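Local coordinates for cytochrome P450 CYP260B1 (Sorangium cellulosum, PDB 5HIW), which is a bacterial cytochrome P450, a mainly helical haem-thiolate protein that holds protoporphyrin IX and its iron within the fold, at residues Leu261-Glu266 against Asp320-Pro325; Ser268-Ser273 against Val326-Phe331; Ser274-Val279 against Ser302-His307. All blocks are in the same frame, centred on the assembly; numbering follows the deposited sequence.

Contact 1 (Leu261-Glu266 against Asp320-Pro325); sequences LPQAIE and DIHRRP
The carbonyl oxygen Ile321 O is gripped twice: Gln263 NE2 donates to it over 3.0 Å in a fairly straight bond (163°), and water 1 donates to it over 2.8 Å. Gln263 sits on helix 261-271, the K helix of the cytochrome P450 fold, which carries the ExxR motif at Glu267 and Arg270; Ile321 belongs to the loop that runs on toward the haem-binding segment. With chi1 at 74°, Gln263 CG lies between its own backbone N and carbonyl carbon, and the chain then runs out extended; this carries the amide to the Ile321 carbonyl, whose oxygen lies almost in the amide plane, while NE2 is somewhat tilted from the carbonyl plane. The other N-H of NE2 goes to water 2, which also bonds His322 ND1 in the plane of the imidazole and, weakly, Arg324 NH2. The Arg324 side chain crosses that of Gln263 at a slant, the guanidinium and amide planes 84° apart. Water 1 completes a second bridge, donating to Gln263 O and accepting from Arg324 N at 2.9 Å. The loop is shaped by a type I turn from Asp320 to Arg323, reinforced by an Asx turn in which His322 N donates to Asp320 OD1. Arg323 of this turn forms a salt bridge with Glu267, while Glu266 OE1 pairs with Arg345. Apolar packing adds to this: the methyl Ala264 CB rests on the branch methyl Ile321 CG2 at 3.8 Å, and both side chains also touch helix 248-256. At the far end the ring carbon Pro325 CG sits 4.1 Å from Glu266 O, and water 3 donates both to Glu266 OE1 and, at 2.9 Å, to Pro325 O.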
loop_
_atom_site.group_PDB
_atom_site.type_symbol
_atom_site.label_atom_id
_atom_site.label_comp_id
_atom_site.label_asym_id
_atom_site.label_seq_id
_atom_site.Cartn_x
_atom_site.Cartn_y
_atom_site.Cartn_z
ATOM N N LEU A 261 9.471 -15.990 -7.472
ATOM C CA LEU A 261 8.307 -15.220 -7.101
ATOM C C LEU A 261 8.672 -13.809 -6.524
ATOM O O LEU A 261 8.081 -12.813 -6.936
ATOM C CB LEU A 261 7.327 -16.019 -6.192
ATOM C CG LEU A 261 6.031 -15.264 -5.880
ATOM C CD1 LEU A 261 5.185 -14.890 -7.102
ATOM C CD2 LEU A 261 5.182 -16.064 -4.935
ATOM N N PRO A 262 9.656 -13.715 -5.632
ATOM C CA PRO A 262 10.011 -12.377 -5.105
ATOM C C PRO A 262 10.405 -11.383 -6.165
ATOM O O PRO A 262 9.949 -10.185 -6.112
ATOM C CB PRO A 262 11.135 -12.672 -4.098
ATOM C CG PRO A 262 10.932 -14.128 -3.696
ATOM C CD PRO A 262 10.398 -14.806 -4.924
ATOM N N GLN A 263 11.200 -11.820 -7.148
ATOM C CA GLN A 263 11.548 -10.834 -8.160
ATOM C C GLN A 263 10.371 -10.566 -9.137
ATOM O O GLN A 263 10.277 -9.473 -9.723
ATOM C CB GLN A 263 12.822 -11.310 -8.893
ATOM C CG GLN A 263 12.543 -12.448 -9.851
ATOM C CD GLN A 263 13.828 -13.113 -10.325
ATOM O OE1 GLN A 263 14.590 -13.539 -9.499
ATOM N NE2 GLN A 263 14.072 -13.158 -11.630
ATOM N N ALA A 264 9.485 -11.546 -9.328
ATOM C CA ALA A 264 8.231 -11.360 -10.030
ATOM C C ALA A 264 7.382 -10.321 -9.330
ATOM O O ALA A 264 6.746 -9.479 -10.000
ATOM C CB ALA A 264 7.463 -12.660 -10.221
ATOM N N ILE A 265 7.345 -10.352 -8.001
ATOM C CA ILE A 265 6.640 -9.355 -7.271
ATOM C C ILE A 265 7.196 -7.961 -7.497
ATOM O O ILE A 265 6.442 -6.976 -7.645
ATOM C CB ILE A 265 6.512 -9.775 -5.736
ATOM C CG1 ILE A 265 5.607 -11.028 -5.608
ATOM C CG2 ILE A 265 6.023 -8.589 -4.902
ATOM C CD1 ILE A 265 5.639 -11.636 -4.192
ATOM N N GLU A 266 8.528 -7.819 -7.496
ATOM C CA GLU A 266 9.158 -6.542 -7.706
ATOM C C GLU A 266 8.764 -6.031 -9.094
ATOM O O GLU A 266 8.348 -4.889 -9.253
ATOM C CB GLU A 266 10.689 -6.627 -7.586
ATOM C CG GLU A 266 11.206 -6.929 -6.141
ATOM C CD GLU A 266 10.627 -5.891 -5.159
ATOM O OE1 GLU A 266 11.060 -4.707 -5.184
ATOM O OE2 GLU A 266 9.695 -6.249 -4.390
ATOM N N ASP A 320 8.396 -8.278 -17.422
ATOM C CA ASP A 320 9.505 -9.279 -17.508
ATOM C C ASP A 320 9.940 -9.751 -16.174
ATOM O O ASP A 320 10.590 -8.939 -15.482
ATOM C CB ASP A 320 10.686 -8.574 -18.197
ATOM C CG ASP A 320 11.846 -9.491 -18.502
ATOM O OD1 ASP A 320 11.910 -10.663 -18.079
ATOM O OD2 ASP A 320 12.747 -8.959 -19.158
ATOM N N ILE A 321 9.693 -11.007 -15.801
ATOM C CA ILE A 321 10.055 -11.466 -14.462
ATOM C C ILE A 321 11.528 -11.586 -14.269
ATOM O O ILE A 321 11.984 -11.683 -13.116
ATOM C CB ILE A 321 9.318 -12.736 -13.962
ATOM C CG1 ILE A 321 9.703 -14.017 -14.703
ATOM C CG2 ILE A 321 7.799 -12.511 -13.995
ATOM C CD1 ILE A 321 9.027 -15.200 -14.000
ATOM N N HIS A 322 12.271 -11.573 -15.370
ATOM C CA HIS A 322 13.743 -11.471 -15.273
ATOM C C HIS A 322 14.346 -10.084 -15.262
ATOM O O HIS A 322 15.566 -9.959 -15.107
ATOM C CB HIS A 322 14.382 -12.327 -16.386
ATOM C CG HIS A 322 13.887 -13.741 -16.360
ATOM N ND1 HIS A 322 14.239 -14.628 -15.369
ATOM C CD2 HIS A 322 13.018 -14.396 -17.158
ATOM C CE1 HIS A 322 13.622 -15.771 -15.562
ATOM N NE2 HIS A 322 12.903 -15.667 -16.671
ATOM N N ARG A 323 13.546 -9.027 -15.379
ATOM C CA ARG A 323 14.055 -7.689 -15.262
ATOM C C ARG A 323 14.807 -7.343 -13.979
ATOM O O ARG A 323 15.762 -6.564 -14.009
ATOM C CB ARG A 323 12.921 -6.669 -15.514
ATOM C CG ARG A 323 13.364 -5.228 -15.545
ATOM C CD ARG A 323 12.133 -4.324 -15.624
ATOM N NE ARG A 323 11.289 -4.563 -16.748
ATOM C CZ ARG A 323 11.407 -3.928 -17.911
ATOM N NH1 ARG A 323 12.315 -3.016 -18.061
ATOM N NH2 ARG A 323 10.457 -4.073 -18.820
ATOM N N ARG A 324 14.382 -7.846 -12.823
ATOM C CA ARG A 324 15.004 -7.477 -11.558
ATOM C C ARG A 324 15.113 -5.956 -11.343
ATOM O O ARG A 324 16.219 -5.381 -11.154
ATOM C CB ARG A 324 16.329 -8.188 -11.375
ATOM C CG ARG A 324 16.133 -9.686 -11.361
ATOM C CD ARG A 324 17.408 -10.446 -11.118
ATOM N NE ARG A 324 17.180 -11.882 -11.094
ATOM C CZ ARG A 324 17.999 -12.776 -10.544
ATOM N NH1 ARG A 324 19.128 -12.398 -9.955
ATOM N NH2 ARG A 324 17.681 -14.057 -10.578
ATOM N N PRO A 325 13.995 -5.234 -11.511
ATOM C CA PRO A 325 14.059 -3.799 -11.448
ATOM C C PRO A 325 14.317 -3.270 -10.052
ATOM O O PRO A 325 13.969 -3.933 -9.086
ATOM C CB PRO A 325 12.678 -3.362 -11.928
ATOM C CG PRO A 325 11.822 -4.432 -11.421
ATOM C CD PRO A 325 12.596 -5.696 -11.646
HETATM O O HOH W 1 12.046 -9.188 -11.857
HETATM O O HOH W 2 16.065 -14.130 -13.337
HETATM O O HOH W 3 13.288 -3.517 -6.331
#

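Contact 2 (Ser268-Ser273 against Val326-Phe331); sequences STRWCS and VGMLNF. With HEM (protoporphyrin IX containing Fe), chain B.
The end of helix 261-271 and the residues just after it meet the irregular segment 326-331 at two points, Arg270 with Met328 and Ser273 with Asn330, each pair with CA atoms 6.1 Å apart, and the chain leaves helical geometry at Cys272 between them. The Met328 side chain crosses that of Arg270 at about a right angle, its CG resting on Arg270 CB at 3.7 Å, while bends at chi2 and chi3 swing the terminal methyl CE back to Thr269 OG1. The carboxamide of Asn330 reaches the same threonine, its ND2 lying 3.5 Å from Thr269 CB. With chi1 at 58°, Asn330 CG lies between its own backbone N and carbonyl carbon; the amide nitrogen thus comes to sit over one face of the Phe331 ring, toward the rim. Ser273 OG lies against Asn330 CB and accepts a hydrogen bond from Ala275 N. Phe331 opens the cysteine-containing haem-binding signature of the family, pairs through its backbone with Cys338, and brings its edge carbon CE1 to 3.6 Å from C3B of the haem. Polar linkage between the segments is made by water 4, which donates to Thr269 OG1 at 2.8 Å and accepts from Asn330 ND2 at 3.3 Å. Because Thr269 OG1 itself bonds Glu266 O, the hydroxyl's own proton is spent within the helix, and the hydroxyl serves the water as an acceptor.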
loop_
_atom_site.group_PDB
_atom_site.type_symbol
_atom_site.label_atom_id
_atom_site.label_comp_id
_atom_site.label_asym_id
_atom_site.label_seq_id
_atom_site.Cartn_x
_atom_site.Cartn_y
_atom_site.Cartn_z
ATOM N N SER A 268 5.967 -6.773 -10.755
ATOM C CA SER A 268 4.541 -6.406 -10.663
ATOM C C SER A 268 4.377 -5.055 -10.091
ATOM O O SER A 268 3.528 -4.264 -10.541
ATOM C CB SER A 268 3.690 -7.473 -9.895
ATOM O OG SER A 268 3.780 -7.376 -8.437
ATOM N N THR A 269 5.232 -4.705 -9.117
ATOM C CA THR A 269 5.117 -3.393 -8.538
ATOM C C THR A 269 5.606 -2.286 -9.490
ATOM O O THR A 269 5.225 -1.136 -9.305
ATOM C CB THR A 269 5.733 -3.191 -7.135
ATOM O OG1 THR A 269 7.160 -3.256 -7.194
ATOM C CG2 THR A 269 5.170 -4.217 -6.185
ATOM N N ARG A 270 6.476 -2.621 -10.431
ATOM C CA ARG A 270 6.907 -1.600 -11.451
ATOM C C ARG A 270 5.849 -1.478 -12.572
ATOM O O ARG A 270 5.375 -0.366 -12.930
ATOM C CB ARG A 270 8.259 -1.980 -12.054
ATOM C CG ARG A 270 8.747 -0.971 -13.085
ATOM C CD ARG A 270 9.802 -1.541 -13.976
ATOM N NE ARG A 270 9.197 -2.510 -14.811
ATOM C CZ ARG A 270 8.429 -2.253 -15.850
ATOM N NH1 ARG A 270 8.163 -1.025 -16.228
ATOM N NH2 ARG A 270 7.995 -3.279 -16.546
ATOM N N TRP A 271 5.484 -2.619 -13.109
ATOM C CA TRP A 271 4.568 -2.687 -14.254
ATOM C C TRP A 271 3.150 -2.261 -13.893
ATOM O O TRP A 271 2.405 -1.671 -14.689
ATOM C CB TRP A 271 4.541 -4.122 -14.740
ATOM C CG TRP A 271 3.811 -4.341 -15.922
ATOM C CD1 TRP A 271 4.185 -3.985 -17.224
ATOM C CD2 TRP A 271 2.541 -4.930 -16.020
ATOM N NE1 TRP A 271 3.199 -4.301 -18.078
ATOM C CE2 TRP A 271 2.163 -4.864 -17.381
ATOM C CE3 TRP A 271 1.646 -5.423 -15.093
ATOM C CZ2 TRP A 271 0.931 -5.359 -17.841
ATOM C CZ3 TRP A 271 0.410 -5.922 -15.553
ATOM C CH2 TRP A 271 0.068 -5.875 -16.911
ATOM N N CYS A 272 2.736 -2.533 -12.652
ATOM C CA CYS A 272 1.359 -2.167 -12.244
ATOM C C CYS A 272 1.332 -1.866 -10.749
ATOM O O CYS A 272 0.659 -2.568 -9.972
ATOM C CB CYS A 272 0.417 -3.314 -12.577
ATOM S SG CYS A 272 -1.368 -2.801 -12.525
ATOM N N SER A 273 2.042 -0.820 -10.363
ATOM C CA SER A 273 1.967 -0.297 -8.966
ATOM C C SER A 273 0.560 0.077 -8.534
ATOM O O SER A 273 -0.174 0.678 -9.326
ATOM C CB SER A 273 2.749 0.950 -8.796
ATOM O OG SER A 273 2.746 1.305 -7.401
ATOM N N VAL A 326 14.991 -2.122 -9.954
ATOM C CA VAL A 326 15.142 -1.406 -8.679
ATOM C C VAL A 326 14.689 0.070 -8.848
ATOM O O VAL A 326 14.483 0.543 -9.934
ATOM C CB VAL A 326 16.617 -1.486 -8.185
ATOM C CG1 VAL A 326 17.046 -2.919 -8.009
ATOM C CG2 VAL A 326 17.529 -0.789 -9.161
ATOM N N GLY A 327 14.517 0.786 -7.761
ATOM C CA GLY A 327 14.284 2.204 -7.793
ATOM C C GLY A 327 12.823 2.567 -8.042
ATOM O O GLY A 327 12.492 3.730 -8.318
ATOM N N MET A 328 11.950 1.591 -7.863
ATOM C CA MET A 328 10.493 1.844 -7.936
ATOM C C MET A 328 10.051 2.805 -6.809
ATOM O O MET A 328 10.713 2.930 -5.785
ATOM C CB MET A 328 9.771 0.488 -7.874
ATOM C CG MET A 328 9.754 -0.288 -9.183
ATOM S SD MET A 328 11.189 -1.404 -9.257
ATOM C CE MET A 328 10.739 -2.684 -8.123
ATOM N N LEU A 329 8.923 3.492 -6.991
ATOM C CA LEU A 329 8.463 4.517 -6.100
ATOM C C LEU A 329 7.248 4.056 -5.293
ATOM O O LEU A 329 6.627 4.895 -4.617
ATOM C CB LEU A 329 8.060 5.734 -6.919
ATOM C CG LEU A 329 9.279 6.491 -7.543
ATOM C CD1 LEU A 329 8.780 7.602 -8.404
ATOM C CD2 LEU A 329 10.255 7.012 -6.557
ATOM N N ASN A 330 6.846 2.807 -5.478
ATOM C CA ASN A 330 5.585 2.280 -4.835
ATOM C C ASN A 330 5.607 2.406 -3.341
ATOM O O ASN A 330 4.559 2.498 -2.783
ATOM C CB ASN A 330 5.241 0.863 -5.266
ATOM C CG ASN A 330 6.349 -0.151 -4.974
ATOM O OD1 ASN A 330 7.478 0.039 -5.359
ATOM N ND2 ASN A 330 6.021 -1.228 -4.269
ATOM N N PHE A 331 6.789 2.321 -2.697
ATOM C CA PHE A 331 6.915 2.467 -1.266
ATOM C C PHE A 331 7.488 3.843 -0.924
ATOM O O PHE A 331 7.942 4.085 0.183
ATOM C CB PHE A 331 7.822 1.327 -0.736
ATOM C CG PHE A 331 7.220 -0.048 -0.766
ATOM C CD1 PHE A 331 5.997 -0.315 -0.177
ATOM C CD2 PHE A 331 7.906 -1.110 -1.350
ATOM C CE1 PHE A 331 5.453 -1.611 -0.205
ATOM C CE2 PHE A 331 7.364 -2.374 -1.416
ATOM C CZ PHE A 331 6.170 -2.656 -0.804
HETATM C CHA HEM B . 4.665 4.914 4.340
HETATM C CHB HEM B . 3.052 2.531 0.422
HETATM C CHC HEM B . 2.269 -1.366 3.111
HETATM C CHD HEM B . 2.941 1.328 7.015
HETATM C C1A HEM B . 4.373 4.602 3.043
HETATM C C2A HEM B . 4.556 5.452 1.918
HETATM C C3A HEM B . 4.138 4.768 0.806
HETATM C C4A HEM B . 3.580 3.530 1.265
HETATM C CMA HEM B . 4.134 5.304 -0.640
HETATM C CAA HEM B . 5.245 6.811 1.923
HETATM C CBA HEM B . 4.261 7.892 2.403
HETATM C CGA HEM B . 4.780 9.272 2.188
HETATM O O1A HEM B . 6.016 9.456 1.936
HETATM O O2A HEM B . 3.965 10.220 2.064
HETATM C C1B HEM B . 2.657 1.306 0.804
HETATM C C2B HEM B . 2.274 0.293 -0.140
HETATM C C3B HEM B . 2.067 -0.827 0.642
HETATM C C4B HEM B . 2.291 -0.471 2.045
HETATM C CMB HEM B . 2.059 0.365 -1.663
HETATM C CAB HEM B . 1.608 -2.066 0.063
HETATM C CBB HEM B . 1.085 -3.104 0.625
HETATM C C1C HEM B . 2.392 -0.974 4.443
HETATM C C2C HEM B . 2.241 -1.898 5.526
HETATM C C3C HEM B . 2.426 -1.116 6.633
HETATM C C4C HEM B . 2.631 0.237 6.231
HETATM C CMC HEM B . 1.943 -3.358 5.277
HETATM C CAC HEM B . 2.410 -1.534 8.048
HETATM C CBC HEM B . 2.766 -2.761 8.396
HETATM C C1D HEM B . 3.477 2.522 6.547
HETATM C C2D HEM B . 3.893 3.565 7.522
HETATM C C3D HEM B . 4.364 4.568 6.791
HETATM C C4D HEM B . 4.267 4.120 5.393
HETATM C CMD HEM B . 3.727 3.552 9.029
HETATM C CAD HEM B . 5.003 5.879 7.277
HETATM C CBD HEM B . 6.503 5.668 7.355
HETATM C CGD HEM B . 7.255 6.905 7.867
HETATM O O1D HEM B . 6.762 8.073 7.804
HETATM O O2D HEM B . 8.426 6.791 8.364
HETATM N NA HEM B . 3.783 3.401 2.595
HETATM N NB HEM B . 2.774 0.766 2.039
HETATM N NC HEM B . 2.679 0.255 4.847
HETATM N ND HEM B . 3.703 2.913 5.269
HETATM FE FE HEM B . 3.283 1.855 3.695
HETATM O O HOH W 4 8.241 -3.617 -4.595
HETATM O O HOH W 5 1.144 2.678 3.805
#

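Contact 3 (Ser274-Val279 against Ser302-His307); sequences SAAGIV and SLIARH. With HEM (protoporphyrin IX containing Fe), chain B.
Leu303 is the main bump: its CG packs against the backbone of Gly277, 3.9 Å from CA. Beyond that point its two methyls part to meet Ile278, CD1 against CG2 at 4.0 Å and CD2 against CD1, the two side chains crossing at about a right angle. CD1 also touches the haem methyl CMA at 3.8 Å, and Ile278 CD1 lies against the propionate oxygen O1A, so leucine and isoleucine together line the haem pocket. Next along the loop, Ile304, with CG1 beside its backbone N (chi1 -72°), drives CD1 onto Ala276 CA at 3.7 Å. Between these bumps Leu303 N donates to Ala276 O (3.1 Å, 170°); water 7 joins the same oxygen to Ser302 OG, which accepts from Ile304 N in an ST turn and from Ala305 N in an ST motif. Gly277 and Ser302 form an antiparallel non-hydrogen-bonded pair where strands 277-282 and 298-302 meet. Ser302 also bonds Val42 of strand 39-42, helix 17-28 packs on Ser302 and Ile304 through Leu22, and helix 232-245 touches Ser274.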
loop_
_atom_site.group_PDB
_atom_site.type_symbol
_atom_site.label_atom_id
_atom_site.label_comp_id
_atom_site.label_asym_id
_atom_site.label_seq_id
_atom_site.Cartn_x
_atom_site.Cartn_y
_atom_site.Cartn_z
ATOM N N SER A 274 0.206 -0.269 -7.287
ATOM C CA SER A 274 -1.052 0.166 -6.711
ATOM C C SER A 274 -1.029 1.530 -6.062
ATOM O O SER A 274 -2.085 2.023 -5.658
ATOM C CB SER A 274 -1.560 -0.805 -5.657
ATOM O OG SER A 274 -0.547 -1.153 -4.765
ATOM N N ALA A 275 0.156 2.100 -5.849
ATOM C CA ALA A 275 0.291 3.365 -5.172
ATOM C C ALA A 275 0.406 4.405 -6.248
ATOM O O ALA A 275 1.465 4.565 -6.816
ATOM C CB ALA A 275 1.582 3.375 -4.423
ATOM N N ALA A 276 -0.648 5.162 -6.451
ATOM C CA ALA A 276 -0.605 6.240 -7.456
ATOM C C ALA A 276 0.179 7.485 -7.067
ATOM O O ALA A 276 0.754 8.127 -7.921
ATOM C CB ALA A 276 -1.983 6.678 -7.858
ATOM N N GLY A 277 0.170 7.849 -5.809
ATOM C CA GLY A 277 0.772 9.106 -5.441
ATOM C C GLY A 277 0.677 9.393 -3.973
ATOM O O GLY A 277 -0.009 8.662 -3.184
ATOM N N ILE A 278 1.439 10.411 -3.592
ATOM C CA ILE A 278 1.471 10.908 -2.250
ATOM C C ILE A 278 1.577 12.417 -2.308
ATOM O O ILE A 278 1.950 13.011 -3.364
ATOM C CB ILE A 278 2.640 10.354 -1.417
ATOM C CG1 ILE A 278 3.912 10.484 -2.186
ATOM C CG2 ILE A 278 2.357 8.935 -0.980
ATOM C CD1 ILE A 278 5.107 9.874 -1.503
ATOM N N VAL A 279 1.304 13.030 -1.163
ATOM C CA VAL A 279 1.152 14.430 -1.112
ATOM C C VAL A 279 2.225 15.067 -0.180
ATOM O O VAL A 279 2.636 14.451 0.805
ATOM C CB VAL A 279 -0.247 14.751 -0.564
ATOM C CG1 VAL A 279 -0.355 16.234 -0.369
ATOM C CG2 VAL A 279 -1.330 14.192 -1.524
ATOM N N SER A 302 3.499 11.796 -8.437
ATOM C CA SER A 302 3.204 10.560 -9.084
ATOM C C SER A 302 4.260 9.502 -8.732
ATOM O O SER A 302 5.457 9.704 -8.913
ATOM C CB SER A 302 3.214 10.670 -10.601
ATOM O OG SER A 302 2.956 9.385 -11.197
ATOM N N LEU A 303 3.800 8.397 -8.204
ATOM C CA LEU A 303 4.670 7.261 -7.910
ATOM C C LEU A 303 4.628 6.250 -9.037
ATOM O O LEU A 303 5.211 5.197 -8.919
ATOM C CB LEU A 303 4.289 6.663 -6.568
ATOM C CG LEU A 303 4.359 7.592 -5.369
ATOM C CD1 LEU A 303 3.896 6.938 -4.056
ATOM C CD2 LEU A 303 5.697 8.212 -5.096
ATOM N N ILE A 304 3.924 6.563 -10.155
ATOM C CA ILE A 304 3.835 5.676 -11.298
ATOM C C ILE A 304 4.645 6.114 -12.541
ATOM O O ILE A 304 5.133 5.267 -13.268
ATOM C CB ILE A 304 2.326 5.429 -11.681
ATOM C CG1 ILE A 304 1.636 4.522 -10.612
ATOM C CG2 ILE A 304 2.107 4.807 -13.058
ATOM C CD1 ILE A 304 0.113 4.465 -10.568
ATOM N N ALA A 305 4.688 7.414 -12.827
ATOM C CA ALA A 305 5.259 7.826 -14.107
ATOM C C ALA A 305 6.698 7.301 -14.317
ATOM O O ALA A 305 7.015 6.812 -15.372
ATOM C CB ALA A 305 5.243 9.297 -14.188
ATOM N N ARG A 306 7.509 7.366 -13.294
ATOM C CA ARG A 306 8.920 6.784 -13.331
ATOM C C ARG A 306 8.918 5.384 -13.825
ATOM O O ARG A 306 9.800 4.992 -14.589
ATOM C CB ARG A 306 9.598 6.856 -11.969
ATOM C CG ARG A 306 11.081 6.543 -11.968
ATOM C CD ARG A 306 11.766 6.842 -10.641
ATOM N NE ARG A 306 13.185 7.059 -10.915
ATOM C CZ ARG A 306 14.110 6.095 -11.032
ATOM N NH1 ARG A 306 13.827 4.809 -10.884
ATOM N NH2 ARG A 306 15.353 6.425 -11.346
ATOM N N HIS A 307 7.935 4.543 -13.410
ATOM C CA HIS A 307 7.950 3.168 -13.777
ATOM C C HIS A 307 7.831 2.938 -15.278
ATOM O O HIS A 307 8.155 1.862 -15.778
ATOM C CB HIS A 307 6.829 2.422 -13.049
ATOM C CG HIS A 307 6.976 2.472 -11.550
ATOM N ND1 HIS A 307 5.953 2.133 -10.693
ATOM C CD2 HIS A 307 8.019 2.850 -10.760
ATOM C CE1 HIS A 307 6.377 2.262 -9.454
ATOM N NE2 HIS A 307 7.624 2.684 -9.465
HETATM C CHA HEM B . 4.665 4.914 4.340
HETATM C CHB HEM B . 3.052 2.531 0.422
HETATM C CHC HEM B . 2.269 -1.366 3.111
HETATM C CHD HEM B . 2.941 1.328 7.015
HETATM C C1A HEM B . 4.373 4.602 3.043
HETATM C C2A HEM B . 4.556 5.452 1.918
HETATM C C3A HEM B . 4.138 4.768 0.806
HETATM C C4A HEM B . 3.580 3.530 1.265
HETATM C CMA HEM B . 4.134 5.304 -0.640
HETATM C CAA HEM B . 5.245 6.811 1.923
HETATM C CBA HEM B . 4.261 7.892 2.403
HETATM C CGA HEM B . 4.780 9.272 2.188
HETATM O O1A HEM B . 6.016 9.456 1.936
HETATM O O2A HEM B . 3.965 10.220 2.064
HETATM C C1B HEM B . 2.657 1.306 0.804
HETATM C C2B HEM B . 2.274 0.293 -0.140
HETATM C C3B HEM B . 2.067 -0.827 0.642
HETATM C C4B HEM B . 2.291 -0.471 2.045
HETATM C CMB HEM B . 2.059 0.365 -1.663
HETATM C CAB HEM B . 1.608 -2.066 0.063
HETATM C CBB HEM B . 1.085 -3.104 0.625
HETATM C C1C HEM B . 2.392 -0.974 4.443
HETATM C C2C HEM B . 2.241 -1.898 5.526
HETATM C C3C HEM B . 2.426 -1.116 6.633
HETATM C C4C HEM B . 2.631 0.237 6.231
HETATM C CMC HEM B . 1.943 -3.358 5.277
HETATM C CAC HEM B . 2.410 -1.534 8.048
HETATM C CBC HEM B . 2.766 -2.761 8.396
HETATM C C1D HEM B . 3.477 2.522 6.547
HETATM C C2D HEM B . 3.893 3.565 7.522
HETATM C C3D HEM B . 4.364 4.568 6.791
HETATM C C4D HEM B . 4.267 4.120 5.393
HETATM C CMD HEM B . 3.727 3.552 9.029
HETATM C CAD HEM B . 5.003 5.879 7.277
HETATM C CBD HEM B . 6.503 5.668 7.355
HETATM C CGD HEM B . 7.255 6.905 7.867
HETATM O O1D HEM B . 6.762 8.073 7.804
HETATM O O2D HEM B . 8.426 6.791 8.364
HETATM N NA HEM B . 3.783 3.401 2.595
HETATM N NB HEM B . 2.774 0.766 2.039
HETATM N NC HEM B . 2.679 0.255 4.847
HETATM N ND HEM B . 3.703 2.913 5.269
HETATM FE FE HEM B . 3.283 1.855 3.695
HETATM O O HOH W 6 3.841 3.472 -7.117
HETATM O O HOH W 7 0.491 8.454 -10.620
HETATM O O HOH W 5 1.144 2.678 3.805
#

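In the fold
The first segments of contacts 1, 2 and 3 follow one another from helix 261-271 into strand 277-282. Contacts 1 and 2 share that helix and cross along the chain, their centres about 10 Å apart; contact 3 is nested inside the loops both close, its centre about 9 Å from that of contact 2 and about 19 Å from that of contact 1. His307 joins contacts 2 and 3, taking Arg270 NH1 on its carbonyl and Leu329 N on NE2. Arg323 of contact 1 and Arg270 of contact 2 converge on Glu267. Contacts 2 and 3 both touch the haem, so the K helix, the loop after strand 298-302 and the sheet are tied together beside the cofactor.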